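Local coordinates for high-potential iron-sulfur protein isozyme 2 (Ectothiorhodospira shaposhnikovii, PDB 1HPI) that carries electrons in the anaerobic electron transport of photosynthetic bacteria through a high-potential [4Fe-4S] cluster, at residues A[33-38]-A[59-64]; A[37-42]-A[65-70]; A[2-7]-A[52-57]. All blocks are in the same frame, centred on the assembly; numbering follows the deposited sequence.

Interaction 1: A[33-38]-A[59-64]; sequences TCLNCL and VSANGW. With SF4 (iron/sulfur cluster), chain B.
The CxxC cluster-binding loop of the high-potential iron-sulfur protein, with C34 and C37 as its two cysteines, docks here against the end of strand 57-60 and the type I turn that follows it, S60 to G63. Two consecutive amides of the loop reach the backbone of that turn. L35 N gives a good hydrogen bond to A61 O (3.0 Å), the donor tilted only 16° from the carbonyl plane, while C34 N makes a weaker, bent one to G63 O. A CA-H...O contact from T33 CA to the same G63 O (3.2 Å) adds to the backbone match.

C34 brings its sulfur to the cluster: SG lies anti to the carbonyl carbon (chi1 -68°), where it binds the iron FE1 at 2.2 Å. The same sulfur rests against V59 CG2 and lies 3.2 Å from S60 O. Glycine fits at G63 because a beta carbon there would come tight against C34 SG and be crowded by S60 O. Small A61 lets the chains approach closely, its CB meeting L35 CB at 4.2 Å. S60 OG, which accepts from N62 N in an ST turn, is also bonded to the backbone of H18. Within the loop, N36 suits its place because OD1 can accept from both W68 NE1 and T33 N, the latter at 2.8 Å with an N-H...O angle of 170°.

Interaction 2: A[37-42]-A[65-70]; sequences CLLYTD and CTAWVA. With SF4 (iron/sulfur cluster), chain B.
C37 is joined to A70 by a single backbone bridge beside the cluster, with L38 and V69 alongside, on the side where C37 and C65 bind the irons FE2 and FE4. Of the hydrogen bonds, L38 N to V69 O (2.8 Å) is short and almost straight. V69 N points at C37 SG in a weak bond of 3.6 Å, and L39 N approaches that sulfur from its own turn; A67 N does likewise to C65 SG.

The aromatic contact belongs to W68. With CG anti to the backbone N (chi1 -174°), the indole reaches C37, where CD1 touches CB at 3.5 Å, and cluster sulfide S3 lies at the ring edge. NE1 is bonded to T33 O and N36 OD1. Replacing W68 by an alanine is likely to take the indole cover from C37 CB and the ring edge from S3, and to leave T33 O and N36 OD1 without their shared donor.

Apolar contacts complete the cover: L38 CB meets V69 CG1 at 3.9 Å, and L39 CD1 and A67 CB each lie 3.9 Å from sulfide S1. Branched L39 and small A67 can thus close over one sulfide together. Amide N-H groups directed at cysteine sulfur, within an otherwise apolar wrapping, would probably draw off thiolate charge and so influence the cluster's redox potential.

Interaction 3: A[2-7]-A[52-57]; sequences ERLSED and SVFPGK. With SF4 (iron/sulfur cluster), chain B.
The F54 ring carries L4 CD2 over the centre of one face, a CH-pi contact 3.8 Å from the ring centroid and only 7° off its normal, while cluster sulfide S2 sits at the ring edge, near its plane, 3.8 Å from CE2. In this HiPIP fold the N-terminal strand 2-3 runs parallel to strand 57-60 at the margin of a small mixed sheet, and L4, just after the strand, reaches into the core. The two side chains cross at about a right angle, with CD2 over the ring centre and CD1 nearer the rim at F54 CD1. A leucine suits this place because its CD1 branch can at the same time reach K57 CG (3.9 Å); A11 of helix 9-13 and V59 pack round it.

The backbones join at the parallel bridge of E2 with K57. E2 N bonds to G56 O (3.2 Å), and K57 CA makes a CA-H...O contact with E2 O. G56 is the third residue of the type II turn from F54 to K57, where its positive phi (78°) is easily adopted without a side chain.

Outside, E2 and K57 lie side by side, pointing the same way. The lysine bends at chi2 (-42°), laying its methylenes beside L4 and E2 O before NZ forms a long salt bridge to E2 OE2 at 3.5 Å. One water joins the lysine to strand 2-3: it accepts from K57 NZ, donates weakly to E2 OE2, and donates to R3 O at 2.6 Å.

All three contacts touch the cluster, two of them starting from the same loop. Interaction 1 is the buried one, near the centre of the chain, and interaction 2 lies toward the surface; they share C37 and L38 and touch where W68 meets the 33-38 loop. Interaction 3 is partly buried, its apolar inner end meeting V59 of interaction 1 and its charged outer end at the surface. The chemistry follows: iron ligation in interactions 1 and 2, with backbone bonds prominent in the first and N-H to sulfur bonds and aromatic cover in the second, then ring packing plus a salt bridge in interaction 3. Interactions 1 and 3 reach the same sheet, while L39 O and S52 N connect interactions 2 and 3.

Interaction 1: A[33-38]-A[59-64]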
loop_
_atom_site.group_PDB
_atom_site.type_symbol
_atom_site.label_atom_id
_atom_site.label_comp_id
_atom_site.label_asym_id
_atom_site.label_seq_id
_atom_site.Cartn_x
_atom_site.Cartn_y
_atom_site.Cartn_z
ATOM N N THR A 33 5.930 -1.087 -4.811
ATOM C CA THR A 33 5.004 -1.864 -4.003
ATOM C C THR A 33 5.097 -1.379 -2.561
ATOM O O THR A 33 6.030 -0.655 -2.197
ATOM C CB THR A 33 5.289 -3.388 -4.001
ATOM O OG1 THR A 33 6.549 -3.609 -3.404
ATOM C CG2 THR A 33 5.250 -3.974 -5.409
ATOM N N CYS A 34 4.130 -1.803 -1.741
ATOM C CA CYS A 34 4.149 -1.400 -0.355
ATOM C C CYS A 34 5.455 -1.895 0.242
ATOM O O CYS A 34 6.110 -1.208 1.023
ATOM C CB CYS A 34 2.970 -2.000 0.433
ATOM S SG CYS A 34 1.391 -1.304 -0.081
ATOM N N LEU A 35 5.826 -3.112 -0.149
ATOM C CA LEU A 35 7.049 -3.715 0.344
ATOM C C LEU A 35 8.269 -2.814 0.222
ATOM O O LEU A 35 9.115 -2.791 1.118
ATOM C CB LEU A 35 7.269 -5.140 -0.200
ATOM C CG LEU A 35 8.311 -5.959 0.568
ATOM C CD1 LEU A 35 7.951 -6.107 2.042
ATOM C CD2 LEU A 35 8.401 -7.340 -0.062
ATOM N N ASN A 36 8.387 -2.056 -0.866
ATOM C CA ASN A 36 9.542 -1.186 -0.986
ATOM C C ASN A 36 9.220 0.290 -0.718
ATOM O O ASN A 36 9.948 1.201 -1.120
ATOM C CB ASN A 36 10.276 -1.389 -2.321
ATOM C CG ASN A 36 9.394 -1.182 -3.541
ATOM O OD1 ASN A 36 8.373 -0.483 -3.498
ATOM N ND2 ASN A 36 9.803 -1.775 -4.659
ATOM N N CYS A 37 8.109 0.524 -0.024
ATOM C CA CYS A 37 7.670 1.865 0.306
ATOM C C CYS A 37 8.160 2.300 1.680
ATOM O O CYS A 37 8.075 1.559 2.645
ATOM C CB CYS A 37 6.128 1.928 0.287
ATOM S SG CYS A 37 5.444 3.553 0.710
ATOM N N LEU A 38 8.665 3.520 1.776
ATOM C CA LEU A 38 9.145 4.047 3.032
ATOM C C LEU A 38 8.101 4.022 4.159
ATOM O O LEU A 38 8.469 3.880 5.322
ATOM C CB LEU A 38 9.552 5.502 2.752
ATOM C CG LEU A 38 10.072 6.261 3.962
ATOM C CD1 LEU A 38 11.370 5.628 4.433
ATOM C CD2 LEU A 38 10.359 7.697 3.550
ATOM N N VAL A 59 -1.690 -3.384 5.382
ATOM C CA VAL A 59 -1.807 -3.250 3.934
ATOM C C VAL A 59 -1.080 -4.416 3.273
ATOM O O VAL A 59 -0.226 -5.048 3.901
ATOM C CB VAL A 59 -1.303 -1.916 3.393
ATOM C CG1 VAL A 59 -2.052 -0.787 4.098
ATOM C CG2 VAL A 59 0.198 -1.784 3.605
ATOM N N SER A 60 -1.420 -4.697 2.019
ATOM C CA SER A 60 -0.803 -5.772 1.268
ATOM C C SER A 60 0.636 -5.447 0.870
ATOM O O SER A 60 0.906 -4.400 0.280
ATOM C CB SER A 60 -1.646 -5.998 0.025
ATOM O OG SER A 60 -0.962 -6.872 -0.851
ATOM N N ALA A 61 1.591 -6.332 1.174
ATOM C CA ALA A 61 2.977 -6.073 0.803
ATOM C C ALA A 61 3.128 -5.904 -0.716
ATOM O O ALA A 61 4.048 -5.258 -1.228
ATOM C CB ALA A 61 3.871 -7.195 1.303
ATOM N N ASN A 62 2.205 -6.494 -1.459
ATOM C CA ASN A 62 2.275 -6.386 -2.908
ATOM C C ASN A 62 1.400 -5.281 -3.470
ATOM O O ASN A 62 1.225 -5.211 -4.685
ATOM C CB ASN A 62 1.771 -7.666 -3.591
ATOM C CG ASN A 62 2.430 -8.894 -3.031
ATOM O OD1 ASN A 62 1.763 -9.757 -2.447
ATOM N ND2 ASN A 62 3.747 -8.962 -3.196
ATOM N N GLY A 63 0.851 -4.439 -2.597
ATOM C CA GLY A 63 -0.029 -3.348 -3.006
ATOM C C GLY A 63 0.653 -2.041 -3.405
ATOM O O GLY A 63 1.865 -1.979 -3.616
ATOM N N TRP A 64 -0.159 -0.989 -3.506
ATOM C CA TRP A 64 0.328 0.325 -3.889
ATOM C C TRP A 64 -0.745 1.374 -3.655
ATOM O O TRP A 64 -1.921 1.051 -3.669
ATOM C CB TRP A 64 0.621 0.314 -5.416
ATOM C CG TRP A 64 1.237 1.578 -5.940
ATOM C CD1 TRP A 64 2.561 1.843 -6.023
ATOM C CD2 TRP A 64 0.566 2.732 -6.466
ATOM N NE1 TRP A 64 2.766 3.091 -6.551
ATOM C CE2 TRP A 64 1.557 3.660 -6.841
ATOM C CE3 TRP A 64 -0.770 3.064 -6.650
ATOM C CZ2 TRP A 64 1.231 4.904 -7.395
ATOM C CZ3 TRP A 64 -1.090 4.288 -7.193
ATOM C CH2 TRP A 64 -0.103 5.200 -7.562
HETATM FE FE1 SF4 B . 1.591 0.851 0.508
HETATM FE FE2 SF4 B . 3.306 2.965 0.809
HETATM FE FE3 SF4 B . 1.285 2.523 2.604
HETATM FE FE4 SF4 B . 0.688 3.324 0.066
HETATM S S1 SF4 B . 1.886 4.468 1.590
HETATM S S2 SF4 B . -0.339 1.694 1.229
HETATM S S3 SF4 B . 2.297 2.319 -1.087
HETATM S S4 SF4 B . 3.025 1.150 2.165
#

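Interaction 2: A[37-42]-A[65-70]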
loop_
_atom_site.group_PDB
_atom_site.type_symbol
_atom_site.label_atom_id
_atom_site.label_comp_id
_atom_site.label_asym_id
_atom_site.label_seq_id
_atom_site.Cartn_x
_atom_site.Cartn_y
_atom_site.Cartn_z
ATOM N N CYS A 37 8.109 0.524 -0.024
ATOM C CA CYS A 37 7.670 1.865 0.306
ATOM C C CYS A 37 8.160 2.300 1.680
ATOM O O CYS A 37 8.075 1.559 2.645
ATOM C CB CYS A 37 6.128 1.928 0.287
ATOM S SG CYS A 37 5.444 3.553 0.710
ATOM N N LEU A 38 8.665 3.520 1.776
ATOM C CA LEU A 38 9.145 4.047 3.032
ATOM C C LEU A 38 8.101 4.022 4.159
ATOM O O LEU A 38 8.469 3.880 5.322
ATOM C CB LEU A 38 9.552 5.502 2.752
ATOM C CG LEU A 38 10.072 6.261 3.962
ATOM C CD1 LEU A 38 11.370 5.628 4.433
ATOM C CD2 LEU A 38 10.359 7.697 3.550
ATOM N N LEU A 39 6.793 4.159 3.851
ATOM C CA LEU A 39 5.722 4.174 4.854
ATOM C C LEU A 39 5.287 2.810 5.393
ATOM O O LEU A 39 4.469 2.717 6.311
ATOM C CB LEU A 39 4.528 5.063 4.441
ATOM C CG LEU A 39 4.957 6.418 3.868
ATOM C CD1 LEU A 39 3.738 7.256 3.504
ATOM C CD2 LEU A 39 5.832 7.180 4.851
ATOM N N TYR A 40 5.848 1.757 4.792
ATOM C CA TYR A 40 5.587 0.367 5.161
ATOM C C TYR A 40 6.633 0.106 6.221
ATOM O O TYR A 40 7.807 -0.145 5.949
ATOM C CB TYR A 40 5.743 -0.562 3.946
ATOM C CG TYR A 40 5.201 -1.968 4.077
ATOM C CD1 TYR A 40 3.834 -2.260 4.103
ATOM C CD2 TYR A 40 6.101 -3.033 4.144
ATOM C CE1 TYR A 40 3.371 -3.574 4.200
ATOM C CE2 TYR A 40 5.655 -4.352 4.241
ATOM C CZ TYR A 40 4.287 -4.628 4.268
ATOM O OH TYR A 40 3.825 -5.919 4.359
ATOM N N THR A 41 6.151 0.230 7.446
ATOM C CA THR A 41 6.976 0.095 8.617
ATOM C C THR A 41 7.781 -1.140 8.896
ATOM O O THR A 41 8.884 -1.043 9.409
ATOM C CB THR A 41 6.489 0.864 9.844
ATOM O OG1 THR A 41 5.319 0.232 10.296
ATOM C CG2 THR A 41 6.188 2.307 9.457
ATOM N N ASP A 42 7.248 -2.291 8.579
ATOM C CA ASP A 42 8.005 -3.489 8.834
ATOM C C ASP A 42 8.469 -4.017 7.505
ATOM O O ASP A 42 7.702 -4.685 6.819
ATOM C CB ASP A 42 7.082 -4.508 9.490
ATOM C CG ASP A 42 7.838 -5.700 9.986
ATOM O OD1 ASP A 42 9.078 -5.756 9.577
ATOM O OD2 ASP A 42 7.328 -6.535 10.699
ATOM N N CYS A 65 -0.348 2.622 -3.465
ATOM C CA CYS A 65 -1.268 3.727 -3.281
ATOM C C CYS A 65 -0.493 4.955 -3.726
ATOM O O CYS A 65 0.734 4.894 -3.894
ATOM C CB CYS A 65 -1.895 3.893 -1.876
ATOM S SG CYS A 65 -0.826 4.758 -0.697
ATOM N N THR A 66 -1.197 6.060 -3.919
ATOM C CA THR A 66 -0.582 7.310 -4.364
ATOM C C THR A 66 0.468 7.893 -3.428
ATOM O O THR A 66 1.277 8.737 -3.836
ATOM C CB THR A 66 -1.628 8.370 -4.772
ATOM O OG1 THR A 66 -2.411 8.726 -3.642
ATOM C CG2 THR A 66 -2.521 7.871 -5.901
ATOM N N ALA A 67 0.463 7.455 -2.168
ATOM C CA ALA A 67 1.436 7.943 -1.214
ATOM C C ALA A 67 2.745 7.157 -1.308
ATOM O O ALA A 67 3.658 7.357 -0.510
ATOM C CB ALA A 67 0.901 7.972 0.209
ATOM N N TRP A 68 2.871 6.253 -2.280
ATOM C CA TRP A 68 4.111 5.497 -2.406
ATOM C C TRP A 68 5.343 6.392 -2.520
ATOM O O TRP A 68 5.373 7.367 -3.279
ATOM C CB TRP A 68 4.090 4.541 -3.611
ATOM C CG TRP A 68 5.318 3.690 -3.631
ATOM C CD1 TRP A 68 5.443 2.460 -3.080
ATOM C CD2 TRP A 68 6.586 4.006 -4.213
ATOM N NE1 TRP A 68 6.716 1.981 -3.274
ATOM C CE2 TRP A 68 7.437 2.904 -3.968
ATOM C CE3 TRP A 68 7.087 5.103 -4.923
ATOM C CZ2 TRP A 68 8.761 2.890 -4.417
ATOM C CZ3 TRP A 68 8.397 5.084 -5.361
ATOM C CH2 TRP A 68 9.225 3.990 -5.109
ATOM N N VAL A 69 6.373 6.049 -1.753
ATOM C CA VAL A 69 7.628 6.781 -1.754
ATOM C C VAL A 69 8.769 5.782 -1.495
ATOM O O VAL A 69 8.678 4.916 -0.629
ATOM C CB VAL A 69 7.571 8.045 -0.875
ATOM C CG1 VAL A 69 7.251 7.688 0.562
ATOM C CG2 VAL A 69 8.867 8.842 -0.905
ATOM N N ALA A 70 9.850 5.858 -2.266
ATOM C CA ALA A 70 10.958 4.930 -2.089
ATOM C C ALA A 70 11.587 4.943 -0.724
ATOM O O ALA A 70 11.733 5.972 -0.065
ATOM C CB ALA A 70 12.081 5.195 -3.078
HETATM FE FE1 SF4 B . 1.591 0.851 0.508
HETATM FE FE2 SF4 B . 3.306 2.965 0.809
HETATM FE FE3 SF4 B . 1.285 2.523 2.604
HETATM FE FE4 SF4 B . 0.688 3.324 0.066
HETATM S S1 SF4 B . 1.886 4.468 1.590
HETATM S S2 SF4 B . -0.339 1.694 1.229
HETATM S S3 SF4 B . 2.297 2.319 -1.087
HETATM S S4 SF4 B . 3.025 1.150 2.165
#

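Interaction 3: A[2-7]-A[52-57]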
loop_
_atom_site.group_PDB
_atom_site.type_symbol
_atom_site.label_atom_id
_atom_site.label_comp_id
_atom_site.label_asym_id
_atom_site.label_seq_id
_atom_site.Cartn_x
_atom_site.Cartn_y
_atom_site.Cartn_z
ATOM N N GLU A 2 -6.521 -4.377 11.660
ATOM C CA GLU A 2 -7.077 -5.345 10.728
ATOM C C GLU A 2 -6.706 -4.973 9.304
ATOM O O GLU A 2 -6.262 -3.861 9.033
ATOM C CB GLU A 2 -8.605 -5.491 10.879
ATOM C CG GLU A 2 -9.312 -4.175 10.514
ATOM C CD GLU A 2 -10.808 -4.208 10.594
ATOM O OE1 GLU A 2 -11.274 -5.380 10.942
ATOM O OE2 GLU A 2 -11.503 -3.233 10.366
ATOM N N ARG A 3 -6.899 -5.909 8.384
ATOM C CA ARG A 3 -6.564 -5.639 7.001
ATOM C C ARG A 3 -7.406 -4.533 6.376
ATOM O O ARG A 3 -8.623 -4.495 6.545
ATOM C CB ARG A 3 -6.706 -6.911 6.155
ATOM C CG ARG A 3 -5.651 -7.987 6.436
ATOM C CD ARG A 3 -5.676 -9.119 5.412
ATOM N NE ARG A 3 -6.915 -9.852 5.585
ATOM C CZ ARG A 3 -7.836 -10.007 4.644
ATOM N NH1 ARG A 3 -7.676 -9.502 3.425
ATOM N NH2 ARG A 3 -8.936 -10.696 4.943
ATOM N N LEU A 4 -6.764 -3.634 5.631
ATOM C CA LEU A 4 -7.474 -2.557 4.948
ATOM C C LEU A 4 -8.295 -3.154 3.800
ATOM O O LEU A 4 -7.867 -4.112 3.153
ATOM C CB LEU A 4 -6.394 -1.691 4.259
ATOM C CG LEU A 4 -6.899 -0.490 3.458
ATOM C CD1 LEU A 4 -7.640 0.486 4.369
ATOM C CD2 LEU A 4 -5.705 0.201 2.808
ATOM N N SER A 5 -9.461 -2.594 3.503
ATOM C CA SER A 5 -10.272 -3.080 2.403
ATOM C C SER A 5 -10.121 -2.098 1.237
ATOM O O SER A 5 -10.001 -0.901 1.446
ATOM C CB SER A 5 -11.742 -3.168 2.802
ATOM O OG SER A 5 -12.542 -3.292 1.641
ATOM N N GLU A 6 -10.120 -2.563 -0.006
ATOM C CA GLU A 6 -9.992 -1.656 -1.134
ATOM C C GLU A 6 -11.157 -0.692 -1.245
ATOM O O GLU A 6 -11.036 0.360 -1.863
ATOM C CB GLU A 6 -9.825 -2.431 -2.450
ATOM C CG GLU A 6 -8.386 -2.911 -2.668
ATOM C CD GLU A 6 -8.318 -3.604 -3.989
ATOM O OE1 GLU A 6 -9.305 -3.770 -4.678
ATOM O OE2 GLU A 6 -7.121 -4.002 -4.318
ATOM N N ASP A 7 -12.294 -1.037 -0.655
ATOM C CA ASP A 7 -13.400 -0.111 -0.750
ATOM C C ASP A 7 -13.516 0.750 0.474
ATOM O O ASP A 7 -14.493 1.475 0.610
ATOM C CB ASP A 7 -14.799 -0.675 -0.989
ATOM C CG ASP A 7 -14.779 -1.964 -1.712
ATOM O OD1 ASP A 7 -14.388 -1.850 -2.963
ATOM O OD2 ASP A 7 -15.030 -3.010 -1.158
ATOM N N SER A 52 2.204 3.736 7.810
ATOM C CA SER A 52 2.030 5.000 8.530
ATOM C C SER A 52 0.850 5.837 8.095
ATOM O O SER A 52 0.246 6.550 8.889
ATOM C CB SER A 52 3.268 5.852 8.366
ATOM O OG SER A 52 4.330 5.056 8.838
ATOM N N VAL A 53 0.527 5.758 6.819
ATOM C CA VAL A 53 -0.580 6.540 6.337
ATOM C C VAL A 53 -1.949 5.913 6.562
ATOM O O VAL A 53 -2.956 6.566 6.306
ATOM C CB VAL A 53 -0.290 7.165 4.964
ATOM C CG1 VAL A 53 -0.500 6.186 3.820
ATOM C CG2 VAL A 53 -1.103 8.433 4.734
ATOM N N PHE A 54 -1.999 4.666 7.062
ATOM C CA PHE A 54 -3.253 3.971 7.330
ATOM C C PHE A 54 -3.232 3.414 8.739
ATOM O O PHE A 54 -3.124 2.214 8.959
ATOM C CB PHE A 54 -3.388 2.781 6.359
ATOM C CG PHE A 54 -3.800 3.193 4.968
ATOM C CD1 PHE A 54 -5.110 3.627 4.765
ATOM C CD2 PHE A 54 -2.933 3.158 3.874
ATOM C CE1 PHE A 54 -5.565 4.016 3.506
ATOM C CE2 PHE A 54 -3.374 3.539 2.604
ATOM C CZ PHE A 54 -4.688 3.973 2.421
ATOM N N PRO A 55 -3.316 4.288 9.724
ATOM C CA PRO A 55 -3.294 3.860 11.108
ATOM C C PRO A 55 -4.354 2.815 11.430
ATOM O O PRO A 55 -5.505 2.926 11.010
ATOM C CB PRO A 55 -3.547 5.116 11.946
ATOM C CG PRO A 55 -3.463 6.296 10.996
ATOM C CD PRO A 55 -3.524 5.745 9.579
ATOM N N GLY A 56 -3.947 1.800 12.195
ATOM C CA GLY A 56 -4.850 0.736 12.604
ATOM C C GLY A 56 -5.131 -0.312 11.548
ATOM O O GLY A 56 -5.966 -1.190 11.745
ATOM N N LYS A 57 -4.432 -0.225 10.422
ATOM C CA LYS A 57 -4.655 -1.183 9.360
ATOM C C LYS A 57 -3.408 -1.880 8.874
ATOM O O LYS A 57 -2.303 -1.387 9.070
ATOM C CB LYS A 57 -4.897 -0.425 8.074
ATOM C CG LYS A 57 -6.206 0.305 8.043
ATOM C CD LYS A 57 -7.309 -0.530 8.623
ATOM C CE LYS A 57 -8.634 0.134 8.343
ATOM N NZ LYS A 57 -9.720 -0.420 9.157
HETATM FE FE1 SF4 B . 1.591 0.851 0.508
HETATM FE FE2 SF4 B . 3.306 2.965 0.809
HETATM FE FE3 SF4 B . 1.285 2.523 2.604
HETATM FE FE4 SF4 B . 0.688 3.324 0.066
HETATM S S1 SF4 B . 1.886 4.468 1.590
HETATM S S2 SF4 B . -0.339 1.694 1.229
HETATM S S3 SF4 B . 2.297 2.319 -1.087
HETATM S S4 SF4 B . 3.025 1.150 2.165
HETATM O O HOH W 1 -10.135 -2.536 7.372
#